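Local coordinates for protein glutamine cyclotransferase (Tannerella forsythia, PDB 6QRO) that probably converts N-terminal glutamine of peptides to pyroglutamate, as a zinc-binding type II glutaminyl cyclase related to the M28 peptidases, at residues A[130-135]-A[290-295]; A[109-114]-A[162-167]; A[215-220]-A[245-250]. One frame throughout, in Å; residues are numbered along the deposited sequence.

Contact 1 of 3, residues A[130-135]-A[290-295]. With ZN (zinc ion), chain E.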
ATOM      1  N   ASP A 130      -2.744   6.599  13.787  1.00 10.33           N
ATOM      2  CA  ASP A 130      -1.364   6.209  13.481  1.00 11.68           C
ATOM      3  C   ASP A 130      -1.263   5.513  12.141  1.00 11.15           C
ATOM      4  O   ASP A 130      -0.241   5.641  11.451  1.00 13.42           O
ATOM      5  CB  ASP A 130      -0.796   5.255  14.542  1.00 10.89           C
ATOM      6  CG  ASP A 130      -0.396   5.950  15.805  1.00  9.51           C
ATOM      7  OD1 ASP A 130      -0.216   7.173  15.767  1.00 12.95           O
ATOM      8  OD2 ASP A 130      -0.254   5.273  16.834  1.00 11.40           O
ATOM      9  N   GLY A 131      -2.308   4.793  11.748  1.00 10.41           N
ATOM     10  CA  GLY A 131      -2.279   4.077  10.488  1.00 10.16           C
ATOM     11  C   GLY A 131      -1.153   3.071  10.417  1.00 11.02           C
ATOM     12  O   GLY A 131      -0.467   2.975   9.389  1.00 10.64           O
ATOM     13  N   ALA A 132      -0.941   2.319  11.501  1.00  8.59           N
ATOM     14  CA  ALA A 132       0.100   1.299  11.511  1.00 12.20           C
ATOM     15  C   ALA A 132      -0.191   0.223  10.475  1.00 10.03           C
ATOM     16  O   ALA A 132       0.671  -0.143   9.674  1.00 12.29           O
ATOM     17  CB  ALA A 132       0.225   0.689  12.908  1.00  8.96           C
ATOM     18  N   ASP A 133      -1.402  -0.301  10.478  1.00 12.17           N
ATOM     19  CA  ASP A 133      -1.744  -1.272   9.456  1.00 11.04           C
ATOM     20  C   ASP A 133      -2.253  -0.597   8.190  1.00 11.08           C
ATOM     21  O   ASP A 133      -1.927  -1.016   7.073  1.00 10.75           O
ATOM     22  CB  ASP A 133      -2.771  -2.241  10.018  1.00 10.68           C
ATOM     23  CG  ASP A 133      -2.974  -3.413   9.141  1.00 11.74           C
ATOM     24  OD1 ASP A 133      -1.967  -3.912   8.580  1.00 10.75           O
ATOM     25  OD2 ASP A 133      -4.142  -3.849   9.030  1.00 11.89           O
ATOM     26  N   ASP A 134      -3.022   0.473   8.355  1.00 11.11           N
ATOM     27  CA  ASP A 134      -3.625   1.200   7.239  1.00 11.69           C
ATOM     28  C   ASP A 134      -2.653   2.311   6.816  1.00 10.71           C
ATOM     29  O   ASP A 134      -2.733   3.469   7.231  1.00  8.50           O
ATOM     30  CB  ASP A 134      -5.009   1.688   7.672  1.00 11.08           C
ATOM     31  CG  ASP A 134      -5.765   2.414   6.594  1.00 10.74           C
ATOM     32  OD1 ASP A 134      -5.269   2.478   5.453  1.00  9.57           O
ATOM     33  OD2 ASP A 134      -6.904   2.862   6.897  1.00  9.32           O
ATOM     34  N   GLY A 135      -1.700   1.925   5.964  1.00 13.16           N
ATOM     35  CA  GLY A 135      -0.586   2.784   5.616  1.00  9.32           C
ATOM     36  C   GLY A 135       0.774   2.181   5.921  1.00 10.04           C
ATOM     37  O   GLY A 135       1.568   1.960   5.008  1.00 10.98           O
ATOM     38  N   GLN A 290      -8.630   4.752  16.418  1.00 14.18           N
ATOM     39  CA  GLN A 290      -7.336   4.938  17.051  1.00 14.01           C
ATOM     40  C   GLN A 290      -6.783   3.638  17.644  1.00 13.94           C
ATOM     41  O   GLN A 290      -5.782   3.667  18.368  1.00 14.13           O
ATOM     42  CB  GLN A 290      -7.418   6.098  18.039  1.00 15.17           C
ATOM     43  CG  GLN A 290      -7.533   7.375  17.210  1.00 11.84           C
ATOM     44  CD  GLN A 290      -7.209   8.642  17.951  1.00 12.50           C
ATOM     45  OE1 GLN A 290      -7.332   8.713  19.167  1.00 15.10           O
ATOM     46  NE2 GLN A 290      -6.797   9.669  17.209  1.00 11.98           N
ATOM     47  N   ASN A 291      -7.459   2.517  17.377  1.00 13.84           N
ATOM     48  CA  ASN A 291      -6.993   1.170  17.659  1.00 12.90           C
ATOM     49  C   ASN A 291      -6.074   0.619  16.572  1.00 13.43           C
ATOM     50  O   ASN A 291      -5.585  -0.507  16.698  1.00 15.21           O
ATOM     51  CB  ASN A 291      -8.204   0.247  17.820  1.00 14.06           C
ATOM     52  CG  ASN A 291      -9.059   0.617  19.007  1.00 13.74           C
ATOM     53  OD1 ASN A 291      -8.582   1.233  19.951  1.00 17.94           O
ATOM     54  ND2 ASN A 291     -10.335   0.287  18.946  1.00 12.89           N
ATOM     55  N   ASP A 292      -5.856   1.356  15.488  1.00 15.52           N
ATOM     56  CA  ASP A 292      -4.919   0.938  14.447  1.00 13.69           C
ATOM     57  C   ASP A 292      -3.494   1.356  14.836  1.00 12.31           C
ATOM     58  O   ASP A 292      -2.948   2.372  14.387  1.00 11.18           O
ATOM     59  CB  ASP A 292      -5.355   1.470  13.088  1.00 10.15           C
ATOM     60  CG  ASP A 292      -4.536   0.883  11.964  1.00 12.99           C
ATOM     61  OD1 ASP A 292      -3.652   0.044  12.276  1.00 12.24           O
ATOM     62  OD2 ASP A 292      -4.776   1.227  10.780  1.00 12.29           O
ATOM     63  N   THR A 293      -2.896   0.565  15.727  1.00 12.55           N
ATOM     64  CA  THR A 293      -1.565   0.813  16.276  1.00 10.29           C
ATOM     65  C   THR A 293      -0.663  -0.379  15.975  1.00 12.85           C
ATOM     66  O   THR A 293      -1.081  -1.357  15.353  1.00 13.51           O
ATOM     67  CB  THR A 293      -1.618   1.051  17.791  1.00  8.27           C
ATOM     68  OG1 THR A 293      -2.095  -0.135  18.426  1.00 11.69           O
ATOM     69  CG2 THR A 293      -2.553   2.203  18.143  1.00 12.69           C
ATOM     70  N   MET A 294       0.586  -0.293  16.453  1.00 12.08           N
ATOM     71  CA  MET A 294       1.507  -1.421  16.374  1.00 12.70           C
ATOM     72  C   MET A 294       0.991  -2.638  17.120  1.00 13.93           C
ATOM     73  O   MET A 294       1.421  -3.755  16.818  1.00 13.31           O
ATOM     74  CB  MET A 294       2.875  -1.041  16.946  1.00 11.82           C
ATOM     75  CG  MET A 294       3.702  -0.113  16.098  1.00 10.22           C
ATOM     76  SD  MET A 294       3.795  -0.780  14.422  1.00 11.64           S
ATOM     77  CE  MET A 294       5.280  -1.776  14.505  1.00 14.81           C
ATOM     78  N   GLU A 295       0.065  -2.446  18.069  1.00 14.14           N
ATOM     79  CA  GLU A 295      -0.426  -3.543  18.897  1.00 12.53           C
ATOM     80  C   GLU A 295      -0.968  -4.689  18.052  1.00 11.98           C
ATOM     81  O   GLU A 295      -0.934  -5.843  18.488  1.00 10.76           O
ATOM     82  CB  GLU A 295      -1.504  -3.039  19.872  1.00 12.38           C
ATOM     83  CG  GLU A 295      -0.964  -2.233  21.079  1.00 10.36           C
ATOM     84  CD  GLU A 295      -2.044  -1.368  21.771  1.00 12.17           C
ATOM     85  OE1 GLU A 295      -2.212  -1.457  23.008  1.00 11.15           O
ATOM     86  OE2 GLU A 295      -2.701  -0.565  21.071  1.00 12.25           O
TER
HETATM   87 ZN    ZN E 401      -7.739   3.834   5.365  1.00 15.28          ZN
HETATM   88  O   HOH W   1       0.696   3.071  17.001  1.00 10.66           O
HETATM   89  O   HOH W   2      -4.220   4.925  15.987  1.00 11.76           O
HETATM   90  O   HOH W   3      -8.719   2.554   4.663  1.00 10.45           O
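The backbones of Ala132 and Thr293 come within 5.1 Å at their CA atoms, and those of Gly131 and Asp292 lie almost as near. Gly131 is the N-cap residue of helix 132-151, and the helix opens with a wide pi-type turn. The loop 290-295 passes over this start, and Asp292 sits at the centre of an inverse gamma turn. Its side chain reaches the helix because CG is anti to the backbone N (chi1 -171°). The carboxylate then takes two successive backbone N-H groups. Asp133 N gives a nearly straight bond to Asp292 OD1 (2.9 Å), met on the syn side but somewhat out of the carboxylate plane. Asp134 N binds the syn lone pair of Asp292 OD2 at 3.1 Å, with a more bent N-H angle of 144°. Ala132 CB packs on the backbone of Thr293, 3.4 Å from its carbonyl C, and Met294 SD lies 4.1 Å from Ala132 CB. A water joins Asp130 N to Asp292 O. Asp134 turns its own carboxylate to the zinc, with OD2 at 2.0 Å from the metal, while its OD1 is directed to His109. Asp292 is thus a second-shell residue: it fixes the backbone of a zinc ligand. Its negative charge at the helix start would probably suit the helix dipole and may add to the negative field around the metal.

Contact 2 of 3, residues A[109-114]-A[162-167]. With ZN (zinc ion), chain E.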
ATOM      1  N   HIS A 109      -0.029   2.722  -0.108  1.00 10.78           N
ATOM      2  CA  HIS A 109      -0.167   4.092   0.352  1.00  8.49           C
ATOM      3  C   HIS A 109       0.542   4.281   1.688  1.00  9.71           C
ATOM      4  O   HIS A 109       0.643   3.358   2.499  1.00  9.77           O
ATOM      5  CB  HIS A 109      -1.639   4.504   0.443  1.00 10.02           C
ATOM      6  CG  HIS A 109      -2.284   4.266   1.774  1.00  8.76           C
ATOM      7  ND1 HIS A 109      -2.221   5.177   2.804  1.00  8.94           N
ATOM      8  CD2 HIS A 109      -3.060   3.247   2.219  1.00  9.32           C
ATOM      9  CE1 HIS A 109      -2.918   4.722   3.831  1.00  9.56           C
ATOM     10  NE2 HIS A 109      -3.428   3.547   3.505  1.00  7.59           N
ATOM     11  N   TRP A 110       1.099   5.482   1.877  1.00  9.62           N
ATOM     12  CA  TRP A 110       1.904   5.746   3.045  1.00 10.63           C
ATOM     13  C   TRP A 110       1.348   6.825   3.961  1.00  9.73           C
ATOM     14  O   TRP A 110       1.788   6.908   5.111  1.00  7.76           O
ATOM     15  CB  TRP A 110       3.334   6.126   2.628  1.00  9.88           C
ATOM     16  CG  TRP A 110       3.557   7.493   2.032  1.00  9.13           C
ATOM     17  CD1 TRP A 110       3.430   7.860   0.729  1.00  9.64           C
ATOM     18  CD2 TRP A 110       4.048   8.648   2.729  1.00  9.09           C
ATOM     19  NE1 TRP A 110       3.779   9.189   0.575  1.00 10.49           N
ATOM     20  CE2 TRP A 110       4.172   9.686   1.787  1.00  8.57           C
ATOM     21  CE3 TRP A 110       4.387   8.901   4.064  1.00  8.25           C
ATOM     22  CZ2 TRP A 110       4.624  10.957   2.133  1.00 10.53           C
ATOM     23  CZ3 TRP A 110       4.846  10.168   4.404  1.00 10.42           C
ATOM     24  CH2 TRP A 110       4.957  11.176   3.443  1.00 10.24           C
ATOM     25  N   ASP A 111       0.368   7.611   3.517  1.00 11.81           N
ATOM     26  CA  ASP A 111      -0.240   8.607   4.394  1.00  9.67           C
ATOM     27  C   ASP A 111      -1.129   7.943   5.446  1.00 10.77           C
ATOM     28  O   ASP A 111      -1.606   6.814   5.289  1.00  8.25           O
ATOM     29  CB  ASP A 111      -1.080   9.607   3.591  1.00  9.76           C
ATOM     30  CG  ASP A 111      -2.216   8.947   2.824  1.00 11.08           C
ATOM     31  OD1 ASP A 111      -1.962   8.000   2.055  1.00  9.75           O
ATOM     32  OD2 ASP A 111      -3.381   9.372   3.006  1.00 12.01           O
ATOM     33  N   SER A 112      -1.385   8.686   6.523  1.00 14.43           N
ATOM     34  CA  SER A 112      -2.342   8.287   7.549  1.00 13.77           C
ATOM     35  C   SER A 112      -3.580   9.171   7.496  1.00 11.72           C
ATOM     36  O   SER A 112      -3.487  10.385   7.270  1.00 11.94           O
ATOM     37  CB  SER A 112      -1.724   8.335   8.941  1.00  9.59           C
ATOM     38  OG  SER A 112      -0.583   7.529   8.949  1.00  7.99           O
ATOM     39  N   ARG A 113      -4.729   8.549   7.728  1.00 10.22           N
ATOM     40  CA  ARG A 113      -6.006   9.242   7.662  1.00 10.53           C
ATOM     41  C   ARG A 113      -6.092  10.348   8.705  1.00 11.64           C
ATOM     42  O   ARG A 113      -5.715  10.142   9.867  1.00 13.60           O
ATOM     43  CB  ARG A 113      -7.150   8.254   7.882  1.00 13.42           C
ATOM     44  CG  ARG A 113      -8.507   8.906   7.907  1.00 12.25           C
ATOM     45  CD  ARG A 113      -9.510   7.924   7.410  1.00 10.60           C
ATOM     46  NE  ARG A 113     -10.880   8.414   7.357  1.00 10.94           N
ATOM     47  CZ  ARG A 113     -11.311   9.316   6.478  1.00 13.88           C
ATOM     48  NH1 ARG A 113     -10.459   9.875   5.620  1.00 11.83           N
ATOM     49  NH2 ARG A 113     -12.582   9.693   6.481  1.00 10.66           N
ATOM     50  N   PRO A 114      -6.584  11.533   8.331  1.00 12.41           N
ATOM     51  CA  PRO A 114      -6.751  12.604   9.321  1.00  9.62           C
ATOM     52  C   PRO A 114      -7.913  12.391  10.287  1.00 11.23           C
ATOM     53  O   PRO A 114      -8.060  13.197  11.215  1.00 10.36           O
ATOM     54  CB  PRO A 114      -6.975  13.841   8.447  1.00 12.61           C
ATOM     55  CG  PRO A 114      -7.594  13.291   7.191  1.00 11.44           C
ATOM     56  CD  PRO A 114      -6.907  11.994   6.961  1.00  9.50           C
ATOM     57  N   PHE A 162       5.107   4.452  -3.404  1.00  6.67           N
ATOM     58  CA  PHE A 162       4.372   4.790  -2.194  1.00  9.04           C
ATOM     59  C   PHE A 162       3.458   5.964  -2.522  1.00 10.00           C
ATOM     60  O   PHE A 162       3.937   7.070  -2.782  1.00  9.23           O
ATOM     61  CB  PHE A 162       5.312   5.157  -1.043  1.00 11.40           C
ATOM     62  CG  PHE A 162       6.309   4.075  -0.691  1.00  7.22           C
ATOM     63  CD1 PHE A 162       5.923   2.758  -0.632  1.00  9.06           C
ATOM     64  CD2 PHE A 162       7.627   4.390  -0.433  1.00  9.06           C
ATOM     65  CE1 PHE A 162       6.834   1.755  -0.306  1.00 11.72           C
ATOM     66  CE2 PHE A 162       8.546   3.394  -0.123  1.00 10.77           C
ATOM     67  CZ  PHE A 162       8.138   2.067  -0.055  1.00  8.64           C
ATOM     68  N   PHE A 163       2.152   5.726  -2.518  1.00  9.23           N
ATOM     69  CA  PHE A 163       1.186   6.764  -2.872  1.00 10.94           C
ATOM     70  C   PHE A 163       0.727   7.576  -1.660  1.00  8.48           C
ATOM     71  O   PHE A 163       0.360   7.024  -0.616  1.00  8.90           O
ATOM     72  CB  PHE A 163      -0.020   6.147  -3.585  1.00  8.75           C
ATOM     73  CG  PHE A 163       0.276   5.741  -4.996  1.00  9.66           C
ATOM     74  CD1 PHE A 163       0.842   6.651  -5.874  1.00  8.66           C
ATOM     75  CD2 PHE A 163      -0.054   4.493  -5.458  1.00 10.87           C
ATOM     76  CE1 PHE A 163       1.104   6.315  -7.173  1.00  8.80           C
ATOM     77  CE2 PHE A 163       0.211   4.138  -6.770  1.00 14.40           C
ATOM     78  CZ  PHE A 163       0.796   5.058  -7.629  1.00 10.84           C
ATOM     79  N   ASP A 164       0.706   8.888  -1.830  1.00 11.62           N
ATOM     80  CA  ASP A 164       0.272   9.820  -0.803  1.00 14.31           C
ATOM     81  C   ASP A 164      -1.229  10.094  -0.906  1.00 14.83           C
ATOM     82  O   ASP A 164      -1.874   9.803  -1.920  1.00 13.44           O
ATOM     83  CB  ASP A 164       1.050  11.133  -0.929  1.00 11.18           C
ATOM     84  CG  ASP A 164       1.143  11.891   0.378  1.00 13.32           C
ATOM     85  OD1 ASP A 164       0.456  11.510   1.354  1.00 10.85           O
ATOM     86  OD2 ASP A 164       1.900  12.882   0.412  1.00 14.29           O
ATOM     87  N   ALA A 165      -1.774  10.650   0.178  1.00 13.47           N
ATOM     88  CA  ALA A 165      -3.115  11.246   0.187  1.00 14.24           C
ATOM     89  C   ALA A 165      -4.170  10.265  -0.319  1.00 12.79           C
ATOM     90  O   ALA A 165      -5.132  10.653  -0.988  1.00 12.31           O
ATOM     91  CB  ALA A 165      -3.145  12.553  -0.617  1.00 13.21           C
ATOM     92  N   GLU A 166      -3.972   8.981  -0.010  1.00 11.29           N
ATOM     93  CA  GLU A 166      -4.937   7.943  -0.343  1.00 11.48           C
ATOM     94  C   GLU A 166      -6.104   7.912   0.629  1.00 12.45           C
ATOM     95  O   GLU A 166      -7.222   7.574   0.223  1.00 14.95           O
ATOM     96  CB  GLU A 166      -4.237   6.588  -0.332  1.00 10.12           C
ATOM     97  CG  GLU A 166      -5.097   5.346  -0.542  1.00 13.01           C
ATOM     98  CD  GLU A 166      -5.577   4.718   0.790  1.00 13.89           C
ATOM     99  OE1 GLU A 166      -5.296   5.301   1.857  1.00 13.57           O
ATOM    100  OE2 GLU A 166      -6.203   3.633   0.779  1.00 10.18           O
ATOM    101  N   ASP A 167      -5.858   8.251   1.900  1.00 12.70           N
ATOM    102  CA  ASP A 167      -6.759   7.958   3.008  1.00 12.81           C
ATOM    103  C   ASP A 167      -7.378   9.219   3.607  1.00 12.46           C
ATOM    104  O   ASP A 167      -7.707   9.246   4.797  1.00 12.15           O
ATOM    105  CB  ASP A 167      -6.021   7.179   4.096  1.00  9.77           C
ATOM    106  CG  ASP A 167      -6.807   5.990   4.579  1.00 10.76           C
ATOM    107  OD1 ASP A 167      -7.852   5.693   3.984  1.00 14.35           O
ATOM    108  OD2 ASP A 167      -6.383   5.327   5.520  1.00 10.03           O
TER
HETATM  109 ZN    ZN E 401      -7.739   3.834   5.365  1.00 15.28          ZN
HETATM  110  O   HOH W   3      -8.719   2.554   4.663  1.00 10.45           O
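Part of the zinc site of this M28-family protein is built here, where two neighbouring parallel strands end and their loops meet. His109 pairs with Phe163 in a parallel bridge, and Trp110 N bonds to Phe163 O. Beyond the strands, Asp111 holds the loop of Asp167. Asp111 OD2 receives Asp167 N on its syn lone pair (2.9 Å, 162° at the hydrogen). Asp111 OD1 has two donors, Glu166 N and His109 ND1, which reach it from opposite faces of the carboxylate. Glu166 lays its carboxylate over the His109 ring, the two planes only 17° apart. Its bend at chi2 (-93°) folds the chain back, and OE1 stands 2.9 Å above the plane of the His109 ring, over its centre. Arg113 is extended from CG to NE and brings NH1 to Asp167 O at 2.9 Å, in the guanidinium plane; its NH2 forms a salt bridge with Asp117. Held in this way, Asp167 binds zinc through both oxygens, OD1 at 2.3 Å and OD2 at 2.0 Å. Asp134 and His288 complete the protein ligands. Metal ligands on loops at the C-terminal ends of parallel strands are typical of the alpha/beta zinc-exopeptidase fold.

Contact 3 of 3, residues A[215-220]-A[245-250]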
ATOM      1  N   THR A 215      -6.802 -12.078   6.557  1.00 15.10           N
ATOM      2  CA  THR A 215      -7.151 -13.022   5.505  1.00 14.32           C
ATOM      3  C   THR A 215      -7.398 -12.209   4.252  1.00 13.80           C
ATOM      4  O   THR A 215      -8.292 -11.360   4.231  1.00 13.76           O
ATOM      5  CB  THR A 215      -8.390 -13.878   5.858  1.00 14.37           C
ATOM      6  OG1 THR A 215      -9.542 -13.048   6.073  1.00 15.87           O
ATOM      7  CG2 THR A 215      -8.152 -14.776   7.063  1.00 13.57           C
ATOM      8  N   PHE A 216      -6.622 -12.472   3.207  1.00 15.36           N
ATOM      9  CA  PHE A 216      -6.712 -11.706   1.964  1.00 15.11           C
ATOM     10  C   PHE A 216      -7.533 -12.524   0.976  1.00 16.25           C
ATOM     11  O   PHE A 216      -7.039 -13.487   0.378  1.00 16.57           O
ATOM     12  CB  PHE A 216      -5.327 -11.369   1.414  1.00 14.55           C
ATOM     13  CG  PHE A 216      -4.403 -10.792   2.436  1.00 14.61           C
ATOM     14  CD1 PHE A 216      -4.699  -9.592   3.053  1.00 12.40           C
ATOM     15  CD2 PHE A 216      -3.245 -11.456   2.798  1.00 17.73           C
ATOM     16  CE1 PHE A 216      -3.851  -9.054   3.997  1.00 13.21           C
ATOM     17  CE2 PHE A 216      -2.391 -10.919   3.756  1.00 16.09           C
ATOM     18  CZ  PHE A 216      -2.699  -9.714   4.354  1.00 15.56           C
ATOM     19  N   TYR A 217      -8.794 -12.131   0.810  1.00 14.55           N
ATOM     20  CA  TYR A 217      -9.627 -12.711  -0.221  1.00 14.96           C
ATOM     21  C   TYR A 217      -9.301 -12.066  -1.557  1.00 15.18           C
ATOM     22  O   TYR A 217      -8.662 -11.015  -1.626  1.00 15.03           O
ATOM     23  CB  TYR A 217     -11.113 -12.511   0.091  1.00 15.72           C
ATOM     24  CG  TYR A 217     -11.663 -13.291   1.263  1.00 15.75           C
ATOM     25  CD1 TYR A 217     -11.159 -13.130   2.548  1.00 16.00           C
ATOM     26  CD2 TYR A 217     -12.724 -14.164   1.083  1.00 17.22           C
ATOM     27  CE1 TYR A 217     -11.687 -13.827   3.614  1.00 14.86           C
ATOM     28  CE2 TYR A 217     -13.262 -14.857   2.135  1.00 16.80           C
ATOM     29  CZ  TYR A 217     -12.741 -14.692   3.396  1.00 18.36           C
ATOM     30  OH  TYR A 217     -13.290 -15.410   4.431  1.00 20.04           O
ATOM     31  N   LYS A 218      -9.745 -12.714  -2.631  1.00 15.20           N
ATOM     32  CA  LYS A 218      -9.535 -12.188  -3.973  1.00 15.33           C
ATOM     33  C   LYS A 218     -10.512 -11.045  -4.188  1.00 17.77           C
ATOM     34  O   LYS A 218     -11.728 -11.252  -4.160  1.00 17.64           O
ATOM     35  CB  LYS A 218      -9.742 -13.275  -5.027  1.00 15.41           C
ATOM     36  CG  LYS A 218      -8.933 -14.551  -4.796  1.00 16.21           C
ATOM     37  CD  LYS A 218      -9.207 -15.586  -5.901  1.00 16.89           C
ATOM     38  CE  LYS A 218      -8.158 -16.694  -5.939  1.00 15.63           C
ATOM     39  NZ  LYS A 218      -8.541 -17.843  -6.813  1.00 14.03           N
ATOM     40  N   GLU A 219      -9.978  -9.840  -4.349  1.00 17.64           N
ATOM     41  CA  GLU A 219     -10.778  -8.634  -4.473  1.00 18.77           C
ATOM     42  C   GLU A 219     -11.367  -8.539  -5.878  1.00 18.59           C
ATOM     43  O   GLU A 219     -10.717  -8.902  -6.861  1.00 19.71           O
ATOM     44  CB  GLU A 219      -9.886  -7.431  -4.144  1.00 18.79           C
ATOM     45  CG  GLU A 219     -10.564  -6.102  -3.955  1.00 16.22           C
ATOM     46  CD  GLU A 219     -10.704  -5.383  -5.260  1.00 19.01           C
ATOM     47  OE1 GLU A 219     -11.706  -4.664  -5.437  1.00 19.69           O
ATOM     48  OE2 GLU A 219      -9.805  -5.547  -6.116  1.00 16.32           O
ATOM     49  N   SER A 220     -12.610  -8.049  -5.973  1.00 21.03           N
ATOM     50  CA  SER A 220     -13.385  -8.196  -7.214  1.00 22.39           C
ATOM     51  C   SER A 220     -12.785  -7.379  -8.362  1.00 19.39           C
ATOM     52  O   SER A 220     -12.703  -7.855  -9.503  1.00 17.74           O
ATOM     53  CB  SER A 220     -14.854  -7.821  -6.981  1.00 20.60           C
ATOM     54  OG  SER A 220     -15.059  -6.429  -7.064  1.00 23.14           O
ATOM     55  N   TYR A 245      -3.545 -17.518   4.687  1.00 17.93           N
ATOM     56  CA  TYR A 245      -3.564 -16.068   4.525  1.00 14.64           C
ATOM     57  C   TYR A 245      -4.255 -15.645   3.238  1.00 17.17           C
ATOM     58  O   TYR A 245      -5.178 -14.826   3.273  1.00 17.60           O
ATOM     59  CB  TYR A 245      -2.137 -15.513   4.550  1.00 11.85           C
ATOM     60  CG  TYR A 245      -1.538 -15.631   5.918  1.00 15.66           C
ATOM     61  CD1 TYR A 245      -1.963 -14.804   6.935  1.00 15.14           C
ATOM     62  CD2 TYR A 245      -0.568 -16.586   6.205  1.00 16.04           C
ATOM     63  CE1 TYR A 245      -1.451 -14.912   8.196  1.00 15.48           C
ATOM     64  CE2 TYR A 245      -0.035 -16.686   7.479  1.00 13.94           C
ATOM     65  CZ  TYR A 245      -0.486 -15.846   8.462  1.00 13.23           C
ATOM     66  OH  TYR A 245      -0.002 -15.932   9.734  1.00 13.18           O
ATOM     67  N   PHE A 246      -3.866 -16.235   2.112  1.00 15.54           N
ATOM     68  CA  PHE A 246      -4.440 -15.910   0.811  1.00 16.10           C
ATOM     69  C   PHE A 246      -5.579 -16.892   0.600  1.00 19.32           C
ATOM     70  O   PHE A 246      -5.362 -18.064   0.281  1.00 22.58           O
ATOM     71  CB  PHE A 246      -3.382 -15.983  -0.284  1.00 17.28           C
ATOM     72  CG  PHE A 246      -2.368 -14.865  -0.209  1.00 16.91           C
ATOM     73  CD1 PHE A 246      -1.392 -14.852   0.787  1.00 21.01           C
ATOM     74  CD2 PHE A 246      -2.404 -13.816  -1.108  1.00 16.36           C
ATOM     75  CE1 PHE A 246      -0.467 -13.809   0.871  1.00 19.56           C
ATOM     76  CE2 PHE A 246      -1.477 -12.777  -1.035  1.00 14.53           C
ATOM     77  CZ  PHE A 246      -0.508 -12.777  -0.046  1.00 12.87           C
ATOM     78  N   ILE A 247      -6.794 -16.433   0.838  1.00 20.74           N
ATOM     79  CA  ILE A 247      -7.945 -17.327   0.833  1.00 19.19           C
ATOM     80  C   ILE A 247      -8.378 -17.551  -0.603  1.00 16.19           C
ATOM     81  O   ILE A 247      -8.377 -16.624  -1.414  1.00 18.93           O
ATOM     82  CB  ILE A 247      -9.073 -16.754   1.714  1.00 18.39           C
ATOM     83  CG1 ILE A 247      -8.909 -17.258   3.149  1.00 18.77           C
ATOM     84  CG2 ILE A 247     -10.448 -17.161   1.205  1.00 14.26           C
ATOM     85  CD1 ILE A 247      -7.750 -16.693   3.889  1.00 15.29           C
ATOM     86  N   ASN A 248      -8.711 -18.797  -0.934  1.00 20.31           N
ATOM     87  CA  ASN A 248      -9.197 -19.109  -2.273  1.00 20.54           C
ATOM     88  C   ASN A 248     -10.710 -18.877  -2.301  1.00 17.64           C
ATOM     89  O   ASN A 248     -11.520 -19.795  -2.436  1.00 18.52           O
ATOM     90  CB  ASN A 248      -8.834 -20.547  -2.641  1.00 18.81           C
ATOM     91  CG  ASN A 248      -9.018 -20.839  -4.119  1.00 20.21           C
ATOM     92  OD1 ASN A 248      -8.503 -20.110  -4.972  1.00 19.62           O
ATOM     93  ND2 ASN A 248      -9.767 -21.892  -4.433  1.00 23.12           N
ATOM     94  N   ALA A 249     -11.077 -17.599  -2.197  1.00 19.44           N
ATOM     95  CA  ALA A 249     -12.472 -17.163  -2.241  1.00 18.87           C
ATOM     96  C   ALA A 249     -12.504 -15.667  -2.521  1.00 17.01           C
ATOM     97  O   ALA A 249     -11.550 -14.945  -2.227  1.00 17.38           O
ATOM     98  CB  ALA A 249     -13.229 -17.477  -0.944  1.00 15.67           C
ATOM     99  N   GLN A 250     -13.641 -15.209  -3.043  1.00 18.24           N
ATOM    100  CA  GLN A 250     -13.831 -13.811  -3.399  1.00 14.59           C
ATOM    101  C   GLN A 250     -14.170 -12.944  -2.197  1.00 13.82           C
ATOM    102  O   GLN A 250     -14.869 -13.355  -1.273  1.00 13.73           O
ATOM    103  CB  GLN A 250     -14.961 -13.669  -4.414  1.00 17.04           C
ATOM    104  CG  GLN A 250     -14.697 -14.222  -5.776  1.00 20.93           C
ATOM    105  CD  GLN A 250     -15.067 -13.207  -6.831  1.00 26.68           C
ATOM    106  OE1 GLN A 250     -14.371 -12.204  -7.018  1.00 23.03           O
ATOM    107  NE2 GLN A 250     -16.189 -13.442  -7.506  1.00 29.13           N
TER
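Phe216 turns a ring edge to the face of Phe246, an edge-to-face pair with centroids 5.4 Å apart and planes at 60°. The two residues form a parallel bridge between strands 216-218 and 246-247, and both rings pack on Ile272 of strand 269-273. Helices 220-225 and 227-239 lie between the two strands in the chain, a beta-alpha-beta crossover. Tyr217 and Ile247 pack together in a second apolar patch. Ile247 CG2 sits over the Tyr217 ring, 3.8 Å from its centroid, in a CH-pi contact. On its other branch, Ile247 CD1 presses on Thr215 CB at 3.5 Å, closer than usual for two carbons. The backbone ladder runs from Phe216 N to Tyr245 O (2.8 Å), then from Ile247 N to Phe216 O. A beta bulge follows. The chain turns at Asn248 and Ala249, and Lys218 pairs with Gln250, two residues out of step with the first bridge. Lys218 N still finds Ala249 O at 2.9 Å. At the polar edge, Lys218 runs alongside Asn248 with its chain extended beyond CG. Its ammonium forms a salt bridge with Glu231 of helix 227-239. Lys218 NZ meets Asn248 OD1 at 2.9 Å.

Contacts 1 and 2 meet at the zinc ion. Asp134 OD2 of contact 1 and Asp167 OD2 of contact 2 lie 2.9 Å apart on the metal. His288 comes two residues before the 290-295 side of contact 1. One water on the metal belongs to both contacts. They are also joined by a probable hydrogen bond, His109 NE2 to Asp134 OD1 at 2.9 Å, so Asp134 is steadied by a residue of contact 2 as well as by Asp292 of its own contact. Contact 3 stands apart and touches neither. Its nearest atoms are about 7 Å from contact 1 and about 12 Å from contact 2, and the Phe216 side chain is about 14 Å from the zinc.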